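Long-range contacts in GP37 (PDB 5FT0), which inhibits the RNA degradosome of the phage's bacterial host, probably by acting on its ribonuclease, RNase E: residues Val32-Phe36 and Pro65-Val70; Leu83-Leu89 and Ala179-Phe184; Ile128-Val134 and Leu224-Ile229. All coordinates share one frame; numbering follows the deposited sequence.

How the contacts relate
From the N terminus, strand 30-37 is followed by strands 42-48 and 55-59 before the chain enters helix 67-82. Contact 1 closes this loop by laying the start of that helix back on strand 30-37. Helix 67-82 then carries the chain to residues 83-89, the first half of contact 2. Contacts 1 and 2 do not touch; their nearest atoms are about 17 Å apart. Contacts 2 and 3 cross: 128-134 comes before 179-184, and 224-229 after it. Contact 2 ties the beginning of helix 87-98 to the long helix 158-187, while contact 3 joins two central strands of the larger sheet. They touch through Phe-225 and Ile-227, where helix 158-187 lies on that sheet.

Contact 1: Val32-Phe36 and Pro65-Val70; sequences VHWVF and PDDAMV
Trp-34 NE1 donates to Asp-67 OD1 at 2.8 Å, with an N-H...O angle of 151°. The oxygen sits in the plane of the indole and is met nearly along its own C-O bond, yet the carboxylate as a whole stands perpendicular to the ring. This bond fixes the rotation of the indole, whose first torsion (chi1 63°) already wedges CG between the backbone nitrogen and the carbonyl carbon. With the ring held this way, Val-70 lies over it: CG2 is 3.6 Å from the centroid of the five-membered ring and only 8° off its normal, a well-centred CH-pi contact. The other branch, Val-70 CG1, meets Val-32 CG1 at 3.9 Å.

Further out on the indole, Trp-34 CZ3 reaches Pro-65 CB at 3.8 Å. The proline then turns its CG to Phe-36, 4.1 Å from the ring centroid and off-centre, so one pyrrolidine ring serves two aromatic neighbours on the strand. The helix start is fixed separately. Asp-66 is the N-cap and its OD1 accepts from Met-69 N at 3.0 Å; Asp-67 follows in the first turn, where a negative charge probably suits the helix dipole.

Strand 30-37 pairs with strand 4-6 through Val-32 and with strand 42-48 through His-33 and Val-35. Helix 67-82 begins against the face of this small antiparallel sheet that carries Val-32, Trp-34 and Phe-36, with Phe-4 and Val-43 from the flanking strands packing alongside.

Contact 2: Leu83-Leu89 and Ala179-Phe184; sequences LKYVDNL and AYTDYF
At the start of helix 87-98, where Val-86 is the N-cap, Leu-89 plugs into the surface of the long helix 158-187 between Ala-179, Tyr-180 and Tyr-183. Its two methyls divide the work. Leu-89 CD2 lies against the helix backbone, 3.5 Å from Ala-179 O, and also meets the CB atoms of Ala-179 and Tyr-183. Leu-89 CD1 rests over the Tyr-180 ring, 4.0 Å from the centroid and 20° off the normal, and at the same time over one face of the Tyr-183 ring, towards its rim. A single methyl is thus held between two tyrosines.

The two rings leave different positions of the helix and also differ in the first torsion: Tyr-183 CG is anti to the backbone nitrogen (chi1 -171°), whereas Tyr-180 CG lies beside it (chi1 -86°). Tyr-183 reaches towards Val-86, whose CG1 comes within 3.5 Å of CE1, while Leu-83 CD2 touches the opposite flank of the rim at Tyr-183 CE2, 3.8 Å away, from the same side of the ring plane as Val-86 CG1. The second methyl of Leu-83, CD1, meets Phe-184 CZ at 3.6 Å.

Tyr-183 OH hydrogen-bonds to Asp-19 O. A water donates to Leu-89 O at 2.9 Å and also lies in the plane of the Tyr-180 ring beside OH, although that second separation is too short to be trusted.

Tyr-180 and Phe-184 go on to meet Phe-213 of strand 206-217, and Tyr-180 and Leu-83 both pack on Phe-225 of strand 220-232. This is an alpha+beta core, an antiparallel sheet with the long helix 158-187 lying on it and a further helix start packed against that helix through aliphatic and aromatic side chains.

Contact 3: Ile128-Val134 and Leu224-Ile229; sequences IEFMPGV and LFTIKI
Pro-132 overlaps the ring of Phe-225, its CA 4.1 Å from the ring centroid and off-centre, with CB 3.6 Å from CE2. The two residues form a non-hydrogen-bonded antiparallel pair. Phe-225 has CG anti to its amide nitrogen (chi1 -159°), which slants the ring under the neighbouring strand until CZ is 4.0 Å from Phe-130 CB. Phe-130 and Ile-227 are the next pair on this greasy face, followed by Ile-128 and Ile-229; diagonally, the CG2 methyls of Ile-128 and Ile-227 lie side by side.

The other face is more polar. Glu-129 and Lys-228 are a hydrogen-bonded pair, joined by the backbone in both directions, with Lys-228 N donating to Glu-129 O almost straight (178°) at 2.8 Å. The Glu-129 side chain is extended and that of Lys-228 bends at its third torsion; they form a salt bridge, Lys-228 NZ to Glu-129 OE1 at 3.2 Å, whose hydrogen bond is weak. The selenium of Met-131 lies across Lys-228 CB.

A type II turn from Met-131 to Val-134 ends the strand, which runs to Pro-132. Gly-133 takes the positive phi (78°) this turn needs, and its N donates to Leu-224 O at 2.7 Å, approaching from above the carbonyl plane. The turn swings Val-134 O round to the hydroxyl of Thr-226, though their separation is so short that its exact length is doubtful. Thr-226 OG1 also bonds to Ser-212 OG.

Strand 220-232 is flanked on its other side by strand 206-217. Helix 158-187 covers the Phe-225, Ile-227 and Ile-229 face, while near Glu-129 and Lys-228 Arg-254 of the second subunit packs on the lysine.

Contact 1: Val32-Phe36 and Pro65-Val70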
loop_
_atom_site.group_PDB
_atom_site.type_symbol
_atom_site.label_atom_id
_atom_site.label_comp_id
_atom_site.label_asym_id
_atom_site.label_seq_id
_atom_site.Cartn_x
_atom_site.Cartn_y
_atom_site.Cartn_z
ATOM N N VAL A 32 -9.919 18.978 14.868
ATOM C CA VAL A 32 -8.800 18.451 15.643
ATOM C C VAL A 32 -9.328 17.787 16.906
ATOM O O VAL A 32 -10.062 18.406 17.685
ATOM C CB VAL A 32 -7.788 19.555 15.999
ATOM C CG1 VAL A 32 -6.660 18.985 16.850
ATOM C CG2 VAL A 32 -7.236 20.202 14.741
ATOM N N HIS A 33 -8.943 16.530 17.109
ATOM C CA HIS A 33 -9.150 15.821 18.361
ATOM C C HIS A 33 -7.795 15.491 18.968
ATOM O O HIS A 33 -6.826 15.222 18.250
ATOM C CB HIS A 33 -9.950 14.526 18.158
ATOM C CG HIS A 33 -11.338 14.741 17.642
ATOM N ND1 HIS A 33 -12.454 14.632 18.443
ATOM C CD2 HIS A 33 -11.792 15.049 16.403
ATOM C CE1 HIS A 33 -13.536 14.866 17.721
ATOM N NE2 HIS A 33 -13.162 15.124 16.481
ATOM N N TRP A 34 -7.726 15.514 20.297
ATOM C CA TRP A 34 -6.497 15.148 20.980
ATOM C C TRP A 34 -6.819 14.604 22.364
ATOM O O TRP A 34 -7.843 14.945 22.962
ATOM C CB TRP A 34 -5.523 16.330 21.086
ATOM C CG TRP A 34 -6.028 17.487 21.888
ATOM C CD1 TRP A 34 -6.775 18.535 21.435
ATOM C CD2 TRP A 34 -5.799 17.730 23.282
ATOM N NE1 TRP A 34 -7.036 19.408 22.463
ATOM C CE2 TRP A 34 -6.447 18.938 23.607
ATOM C CE3 TRP A 34 -5.113 17.040 24.288
ATOM C CZ2 TRP A 34 -6.429 19.472 24.894
ATOM C CZ3 TRP A 34 -5.098 17.572 25.566
ATOM C CH2 TRP A 34 -5.751 18.776 25.857
ATOM N N VAL A 35 -5.928 13.749 22.859
ATOM C CA VAL A 35 -6.056 13.142 24.178
ATOM C C VAL A 35 -4.664 13.030 24.785
ATOM O O VAL A 35 -3.694 12.711 24.089
ATOM C CB VAL A 35 -6.755 11.765 24.102
ATOM C CG1 VAL A 35 -6.092 10.880 23.057
ATOM C CG2 VAL A 35 -6.756 11.081 25.464
ATOM N N PHE A 36 -4.565 13.312 26.081
ATOM C CA PHE A 36 -3.300 13.260 26.800
ATOM C C PHE A 36 -3.130 11.905 27.477
ATOM O O PHE A 36 -4.074 11.364 28.060
ATOM C CB PHE A 36 -3.240 14.388 27.832
ATOM C CG PHE A 36 -2.031 14.340 28.723
ATOM C CD1 PHE A 36 -0.757 14.451 28.196
ATOM C CD2 PHE A 36 -2.175 14.207 30.095
ATOM C CE1 PHE A 36 0.353 14.414 29.019
ATOM C CE2 PHE A 36 -1.072 14.170 30.920
ATOM C CZ PHE A 36 0.194 14.273 30.385
ATOM N N PRO A 65 -0.994 20.128 28.660
ATOM C CA PRO A 65 -1.568 20.343 27.329
ATOM C C PRO A 65 -2.916 21.043 27.383
ATOM O O PRO A 65 -3.683 20.903 28.339
ATOM C CB PRO A 65 -1.709 18.921 26.770
ATOM C CG PRO A 65 -1.719 18.037 27.969
ATOM C CD PRO A 65 -0.821 18.698 28.968
ATOM N N ASP A 66 -3.187 21.815 26.336
ATOM C CA ASP A 66 -4.481 22.453 26.132
ATOM C C ASP A 66 -4.658 22.684 24.634
ATOM O O ASP A 66 -3.774 22.367 23.831
ATOM C CB ASP A 66 -4.599 23.750 26.944
ATOM C CG ASP A 66 -3.424 24.691 26.738
ATOM O OD1 ASP A 66 -2.842 24.712 25.633
ATOM O OD2 ASP A 66 -3.082 25.423 27.689
ATOM N N ASP A 67 -5.812 23.241 24.261
ATOM C CA ASP A 67 -6.109 23.455 22.847
ATOM C C ASP A 67 -5.076 24.367 22.196
ATOM O O ASP A 67 -4.572 24.072 21.107
ATOM C CB ASP A 67 -7.513 24.040 22.682
ATOM C CG ASP A 67 -8.603 23.042 23.004
ATOM O OD1 ASP A 67 -8.290 21.842 23.161
ATOM O OD2 ASP A 67 -9.777 23.457 23.085
ATOM N N ALA A 68 -4.747 25.483 22.854
ATOM C CA ALA A 68 -3.825 26.454 22.267
ATOM C C ALA A 68 -2.491 25.813 21.905
ATOM O O ALA A 68 -1.907 26.129 20.862
ATOM C CB ALA A 68 -3.611 27.624 23.228
HETATM N N MSE A 69 -1.994 24.917 22.749
HETATM C CA MSE A 69 -0.755 24.206 22.459
HETATM C C MSE A 69 -0.918 23.248 21.278
HETATM O O MSE A 69 -0.057 23.180 20.401
HETATM C CB MSE A 69 -0.278 23.434 23.689
HETATM C CG MSE A 69 0.874 22.483 23.400
HETATM SE SE MSE A 69 1.248 21.259 24.879
HETATM C CE MSE A 69 1.899 22.562 26.171
ATOM N N VAL A 70 -2.024 22.500 21.265
ATOM C CA VAL A 70 -2.257 21.559 20.175
ATOM C C VAL A 70 -2.476 22.309 18.869
ATOM O O VAL A 70 -2.007 21.883 17.807
ATOM C CB VAL A 70 -3.440 20.630 20.507
ATOM C CG1 VAL A 70 -3.725 19.694 19.342
ATOM C CG2 VAL A 70 -3.150 19.833 21.774
#

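Contact 2: Leu83-Leu89 and Ala179-Phe184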
loop_
_atom_site.group_PDB
_atom_site.type_symbol
_atom_site.label_atom_id
_atom_site.label_comp_id
_atom_site.label_asym_id
_atom_site.label_seq_id
_atom_site.Cartn_x
_atom_site.Cartn_y
_atom_site.Cartn_z
ATOM N N LEU A 83 6.760 23.663 3.236
ATOM C CA LEU A 83 8.086 24.106 2.820
ATOM C C LEU A 83 8.498 23.465 1.503
ATOM O O LEU A 83 9.241 24.074 0.726
ATOM C CB LEU A 83 9.118 23.782 3.901
ATOM C CG LEU A 83 8.980 24.542 5.217
ATOM C CD1 LEU A 83 10.010 24.048 6.230
ATOM C CD2 LEU A 83 9.121 26.038 4.976
ATOM N N LYS A 84 8.027 22.243 1.241
ATOM C CA LYS A 84 8.329 21.557 -0.009
ATOM C C LYS A 84 7.883 22.348 -1.229
ATOM O O LYS A 84 8.440 22.155 -2.315
ATOM C CB LYS A 84 7.655 20.183 -0.031
ATOM C CG LYS A 84 8.421 19.096 0.691
ATOM C CD LYS A 84 7.548 17.865 0.867
ATOM C CE LYS A 84 6.457 18.126 1.893
ATOM N NZ LYS A 84 5.333 17.159 1.782
ATOM N N TYR A 85 6.894 23.224 -1.079
ATOM C CA TYR A 85 6.338 23.971 -2.196
ATOM C C TYR A 85 6.898 25.382 -2.309
ATOM O O TYR A 85 6.501 26.120 -3.217
ATOM C CB TYR A 85 4.812 24.011 -2.082
ATOM C CG TYR A 85 4.213 22.631 -1.926
ATOM C CD1 TYR A 85 4.383 21.667 -2.911
ATOM C CD2 TYR A 85 3.494 22.286 -0.789
ATOM C CE1 TYR A 85 3.847 20.399 -2.775
ATOM C CE2 TYR A 85 2.952 21.020 -0.643
ATOM C CZ TYR A 85 3.132 20.081 -1.640
ATOM O OH TYR A 85 2.596 18.822 -1.503
ATOM N N VAL A 86 7.807 25.772 -1.414
ATOM C CA VAL A 86 8.536 27.021 -1.585
ATOM C C VAL A 86 9.331 26.948 -2.879
ATOM O O VAL A 86 10.015 25.951 -3.145
ATOM C CB VAL A 86 9.441 27.278 -0.371
ATOM C CG1 VAL A 86 10.421 28.402 -0.655
ATOM C CG2 VAL A 86 8.598 27.609 0.857
ATOM N N ASP A 87 9.237 28.010 -3.691
ATOM C CA ASP A 87 9.816 28.045 -5.033
ATOM C C ASP A 87 11.204 27.418 -5.111
ATOM O O ASP A 87 11.408 26.412 -5.801
ATOM C CB ASP A 87 9.876 29.493 -5.533
ATOM C CG ASP A 87 8.514 30.050 -5.890
ATOM O OD1 ASP A 87 7.587 29.255 -6.144
ATOM O OD2 ASP A 87 8.373 31.291 -5.924
ATOM N N ASN A 88 12.171 27.999 -4.397
ATOM C CA ASN A 88 13.551 27.538 -4.508
ATOM C C ASN A 88 13.756 26.144 -3.929
ATOM O O ASN A 88 14.680 25.442 -4.353
ATOM C CB ASN A 88 14.493 28.532 -3.828
ATOM C CG ASN A 88 14.593 29.846 -4.583
ATOM O OD1 ASN A 88 14.330 29.902 -5.783
ATOM N ND2 ASN A 88 14.983 30.908 -3.887
ATOM N N LEU A 89 12.927 25.727 -2.969
ATOM C CA LEU A 89 13.044 24.373 -2.439
ATOM C C LEU A 89 12.389 23.363 -3.370
ATOM O O LEU A 89 12.924 22.270 -3.586
ATOM C CB LEU A 89 12.423 24.301 -1.042
ATOM C CG LEU A 89 12.976 25.307 -0.028
ATOM C CD1 LEU A 89 12.382 25.067 1.351
ATOM C CD2 LEU A 89 14.495 25.251 0.016
ATOM N N ALA A 179 20.016 24.285 -0.303
ATOM C CA ALA A 179 18.831 25.129 -0.416
ATOM C C ALA A 179 18.024 25.125 0.877
ATOM O O ALA A 179 17.595 26.180 1.359
ATOM C CB ALA A 179 17.972 24.664 -1.591
ATOM N N TYR A 180 17.806 23.940 1.454
ATOM C CA TYR A 180 17.117 23.863 2.737
ATOM C C TYR A 180 17.947 24.503 3.840
ATOM O O TYR A 180 17.400 25.164 4.731
ATOM C CB TYR A 180 16.794 22.408 3.078
ATOM C CG TYR A 180 15.487 21.941 2.492
ATOM C CD1 TYR A 180 15.413 21.496 1.179
ATOM C CD2 TYR A 180 14.320 21.979 3.238
ATOM C CE1 TYR A 180 14.216 21.083 0.633
ATOM C CE2 TYR A 180 13.117 21.569 2.702
ATOM C CZ TYR A 180 13.070 21.123 1.397
ATOM O OH TYR A 180 11.873 20.714 0.859
ATOM N N THR A 181 19.268 24.318 3.794
ATOM C CA THR A 181 20.140 24.921 4.797
ATOM C C THR A 181 20.074 26.443 4.735
ATOM O O THR A 181 19.948 27.113 5.766
ATOM C CB THR A 181 21.577 24.439 4.597
ATOM O OG1 THR A 181 21.613 23.007 4.664
ATOM C CG2 THR A 181 22.488 25.016 5.670
ATOM N N ASP A 182 20.148 27.004 3.527
ATOM C CA ASP A 182 20.081 28.453 3.379
ATOM C C ASP A 182 18.702 28.984 3.749
ATOM O O ASP A 182 18.586 30.013 4.424
ATOM C CB ASP A 182 20.447 28.855 1.949
ATOM C CG ASP A 182 21.912 28.632 1.640
ATOM O OD1 ASP A 182 22.709 28.501 2.594
ATOM O OD2 ASP A 182 22.266 28.595 0.444
ATOM N N TYR A 183 17.643 28.296 3.314
ATOM C CA TYR A 183 16.292 28.772 3.600
ATOM C C TYR A 183 16.049 28.873 5.100
ATOM O O TYR A 183 15.526 29.879 5.588
ATOM C CB TYR A 183 15.250 27.861 2.953
ATOM C CG TYR A 183 13.859 28.440 3.035
ATOM C CD1 TYR A 183 13.380 29.283 2.043
ATOM C CD2 TYR A 183 13.030 28.162 4.116
ATOM C CE1 TYR A 183 12.113 29.827 2.116
ATOM C CE2 TYR A 183 11.758 28.703 4.200
ATOM C CZ TYR A 183 11.305 29.534 3.196
ATOM O OH TYR A 183 10.043 30.082 3.270
ATOM N N PHE A 184 16.419 27.836 5.852
ATOM C CA PHE A 184 16.204 27.877 7.294
ATOM C C PHE A 184 17.068 28.944 7.955
ATOM O O PHE A 184 16.606 29.652 8.857
ATOM C CB PHE A 184 16.475 26.502 7.907
ATOM C CG PHE A 184 15.247 25.642 8.014
ATOM C CD1 PHE A 184 14.798 24.905 6.927
ATOM C CD2 PHE A 184 14.533 25.581 9.200
ATOM C CE1 PHE A 184 13.661 24.119 7.025
ATOM C CE2 PHE A 184 13.394 24.799 9.306
ATOM C CZ PHE A 184 12.958 24.065 8.218
HETATM O O HOH W 1 12.011 20.408 -1.618
#

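Contact 3: Ile128-Val134 and Leu224-Ile229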
loop_
_atom_site.group_PDB
_atom_site.type_symbol
_atom_site.label_atom_id
_atom_site.label_comp_id
_atom_site.label_asym_id
_atom_site.label_seq_id
_atom_site.Cartn_x
_atom_site.Cartn_y
_atom_site.Cartn_z
ATOM N N ILE A 128 15.864 9.437 -1.158
ATOM C CA ILE A 128 15.745 10.685 -0.414
ATOM C C ILE A 128 14.343 10.743 0.166
ATOM O O ILE A 128 13.358 10.588 -0.566
ATOM C CB ILE A 128 16.013 11.913 -1.303
ATOM C CG1 ILE A 128 17.377 11.801 -1.985
ATOM C CG2 ILE A 128 15.932 13.187 -0.483
ATOM C CD1 ILE A 128 17.610 12.853 -3.045
ATOM N N GLU A 129 14.248 10.956 1.474
ATOM C CA GLU A 129 12.961 11.047 2.150
ATOM C C GLU A 129 12.847 12.404 2.827
ATOM O O GLU A 129 13.680 12.754 3.671
ATOM C CB GLU A 129 12.788 9.917 3.166
ATOM C CG GLU A 129 11.451 9.949 3.891
ATOM C CD GLU A 129 11.209 8.704 4.721
ATOM O OE1 GLU A 129 11.950 7.714 4.538
ATOM O OE2 GLU A 129 10.271 8.713 5.547
ATOM N N PHE A 130 11.824 13.164 2.449
ATOM C CA PHE A 130 11.508 14.411 3.128
ATOM C C PHE A 130 10.673 14.110 4.365
ATOM O O PHE A 130 9.698 13.355 4.293
ATOM C CB PHE A 130 10.755 15.358 2.192
ATOM C CG PHE A 130 11.511 15.699 0.940
ATOM C CD1 PHE A 130 12.375 16.781 0.910
ATOM C CD2 PHE A 130 11.358 14.937 -0.208
ATOM C CE1 PHE A 130 13.071 17.099 -0.240
ATOM C CE2 PHE A 130 12.052 15.250 -1.360
ATOM C CZ PHE A 130 12.910 16.334 -1.377
HETATM N N MSE A 131 11.059 14.689 5.497
HETATM C CA MSE A 131 10.382 14.407 6.756
HETATM C C MSE A 131 10.006 15.689 7.495
HETATM O O MSE A 131 10.659 16.062 8.473
HETATM C CB MSE A 131 11.264 13.528 7.642
HETATM C CG MSE A 131 11.719 12.238 6.967
HETATM SE SE MSE A 131 12.977 11.213 8.048
HETATM C CE MSE A 131 11.806 10.757 9.540
ATOM N N PRO A 132 8.950 16.359 7.032
ATOM C CA PRO A 132 8.537 17.609 7.678
ATOM C C PRO A 132 8.024 17.359 9.088
ATOM O O PRO A 132 7.363 16.356 9.361
ATOM C CB PRO A 132 7.426 18.131 6.761
ATOM C CG PRO A 132 6.874 16.907 6.120
ATOM C CD PRO A 132 8.040 15.973 5.938
ATOM N N GLY A 133 8.339 18.289 9.985
ATOM C CA GLY A 133 7.922 18.194 11.367
ATOM C C GLY A 133 8.734 17.248 12.222
ATOM O O GLY A 133 8.390 17.052 13.396
ATOM N N VAL A 134 9.798 16.660 11.685
ATOM C CA VAL A 134 10.624 15.700 12.402
ATOM C C VAL A 134 12.033 16.264 12.514
ATOM O O VAL A 134 12.539 16.889 11.575
ATOM C CB VAL A 134 10.634 14.327 11.696
ATOM C CG1 VAL A 134 11.565 13.352 12.409
ATOM C CG2 VAL A 134 9.224 13.763 11.616
ATOM N N LEU A 224 10.172 22.354 12.262
ATOM C CA LEU A 224 11.136 21.270 12.146
ATOM C C LEU A 224 11.036 20.643 10.765
ATOM O O LEU A 224 9.941 20.510 10.214
ATOM C CB LEU A 224 10.899 20.196 13.217
ATOM C CG LEU A 224 10.915 20.644 14.681
ATOM C CD1 LEU A 224 10.616 19.467 15.596
ATOM C CD2 LEU A 224 12.247 21.281 15.040
ATOM N N PHE A 225 12.183 20.248 10.214
ATOM C CA PHE A 225 12.221 19.574 8.925
ATOM C C PHE A 225 13.478 18.721 8.859
ATOM O O PHE A 225 14.564 19.173 9.234
ATOM C CB PHE A 225 12.197 20.572 7.759
ATOM C CG PHE A 225 11.750 19.969 6.451
ATOM C CD1 PHE A 225 12.600 19.165 5.709
ATOM C CD2 PHE A 225 10.478 20.214 5.965
ATOM C CE1 PHE A 225 12.185 18.613 4.510
ATOM C CE2 PHE A 225 10.057 19.668 4.764
ATOM C CZ PHE A 225 10.911 18.866 4.038
ATOM N N THR A 226 13.323 17.488 8.385
ATOM C CA THR A 226 14.441 16.571 8.215
ATOM C C THR A 226 14.425 16.013 6.799
ATOM O O THR A 226 13.359 15.723 6.248
ATOM C CB THR A 226 14.388 15.420 9.240
ATOM O OG1 THR A 226 14.568 15.943 10.564
ATOM C CG2 THR A 226 15.477 14.392 8.964
ATOM N N ILE A 227 15.610 15.893 6.208
ATOM C CA ILE A 227 15.804 15.186 4.951
ATOM C C ILE A 227 16.684 13.979 5.232
ATOM O O ILE A 227 17.770 14.120 5.807
ATOM C CB ILE A 227 16.443 16.087 3.878
ATOM C CG1 ILE A 227 15.558 17.303 3.606
ATOM C CG2 ILE A 227 16.683 15.299 2.602
ATOM C CD1 ILE A 227 16.106 18.221 2.542
ATOM N N LYS A 228 16.214 12.798 4.844
ATOM C CA LYS A 228 16.969 11.563 5.007
ATOM C C LYS A 228 17.435 11.081 3.644
ATOM O O LYS A 228 16.648 11.035 2.694
ATOM C CB LYS A 228 16.132 10.476 5.684
ATOM C CG LYS A 228 16.895 9.164 5.864
ATOM C CD LYS A 228 16.059 8.095 6.553
ATOM C CE LYS A 228 15.020 7.509 5.624
ATOM N NZ LYS A 228 14.257 6.411 6.282
ATOM N N ILE A 229 18.714 10.731 3.551
ATOM C CA ILE A 229 19.298 10.165 2.343
ATOM C C ILE A 229 19.877 8.804 2.698
ATOM O O ILE A 229 20.565 8.663 3.717
ATOM C CB ILE A 229 20.373 11.090 1.746
ATOM C CG1 ILE A 229 19.775 12.471 1.471
ATOM C CG2 ILE A 229 20.936 10.494 0.463
ATOM C CD1 ILE A 229 20.779 13.481 0.985
#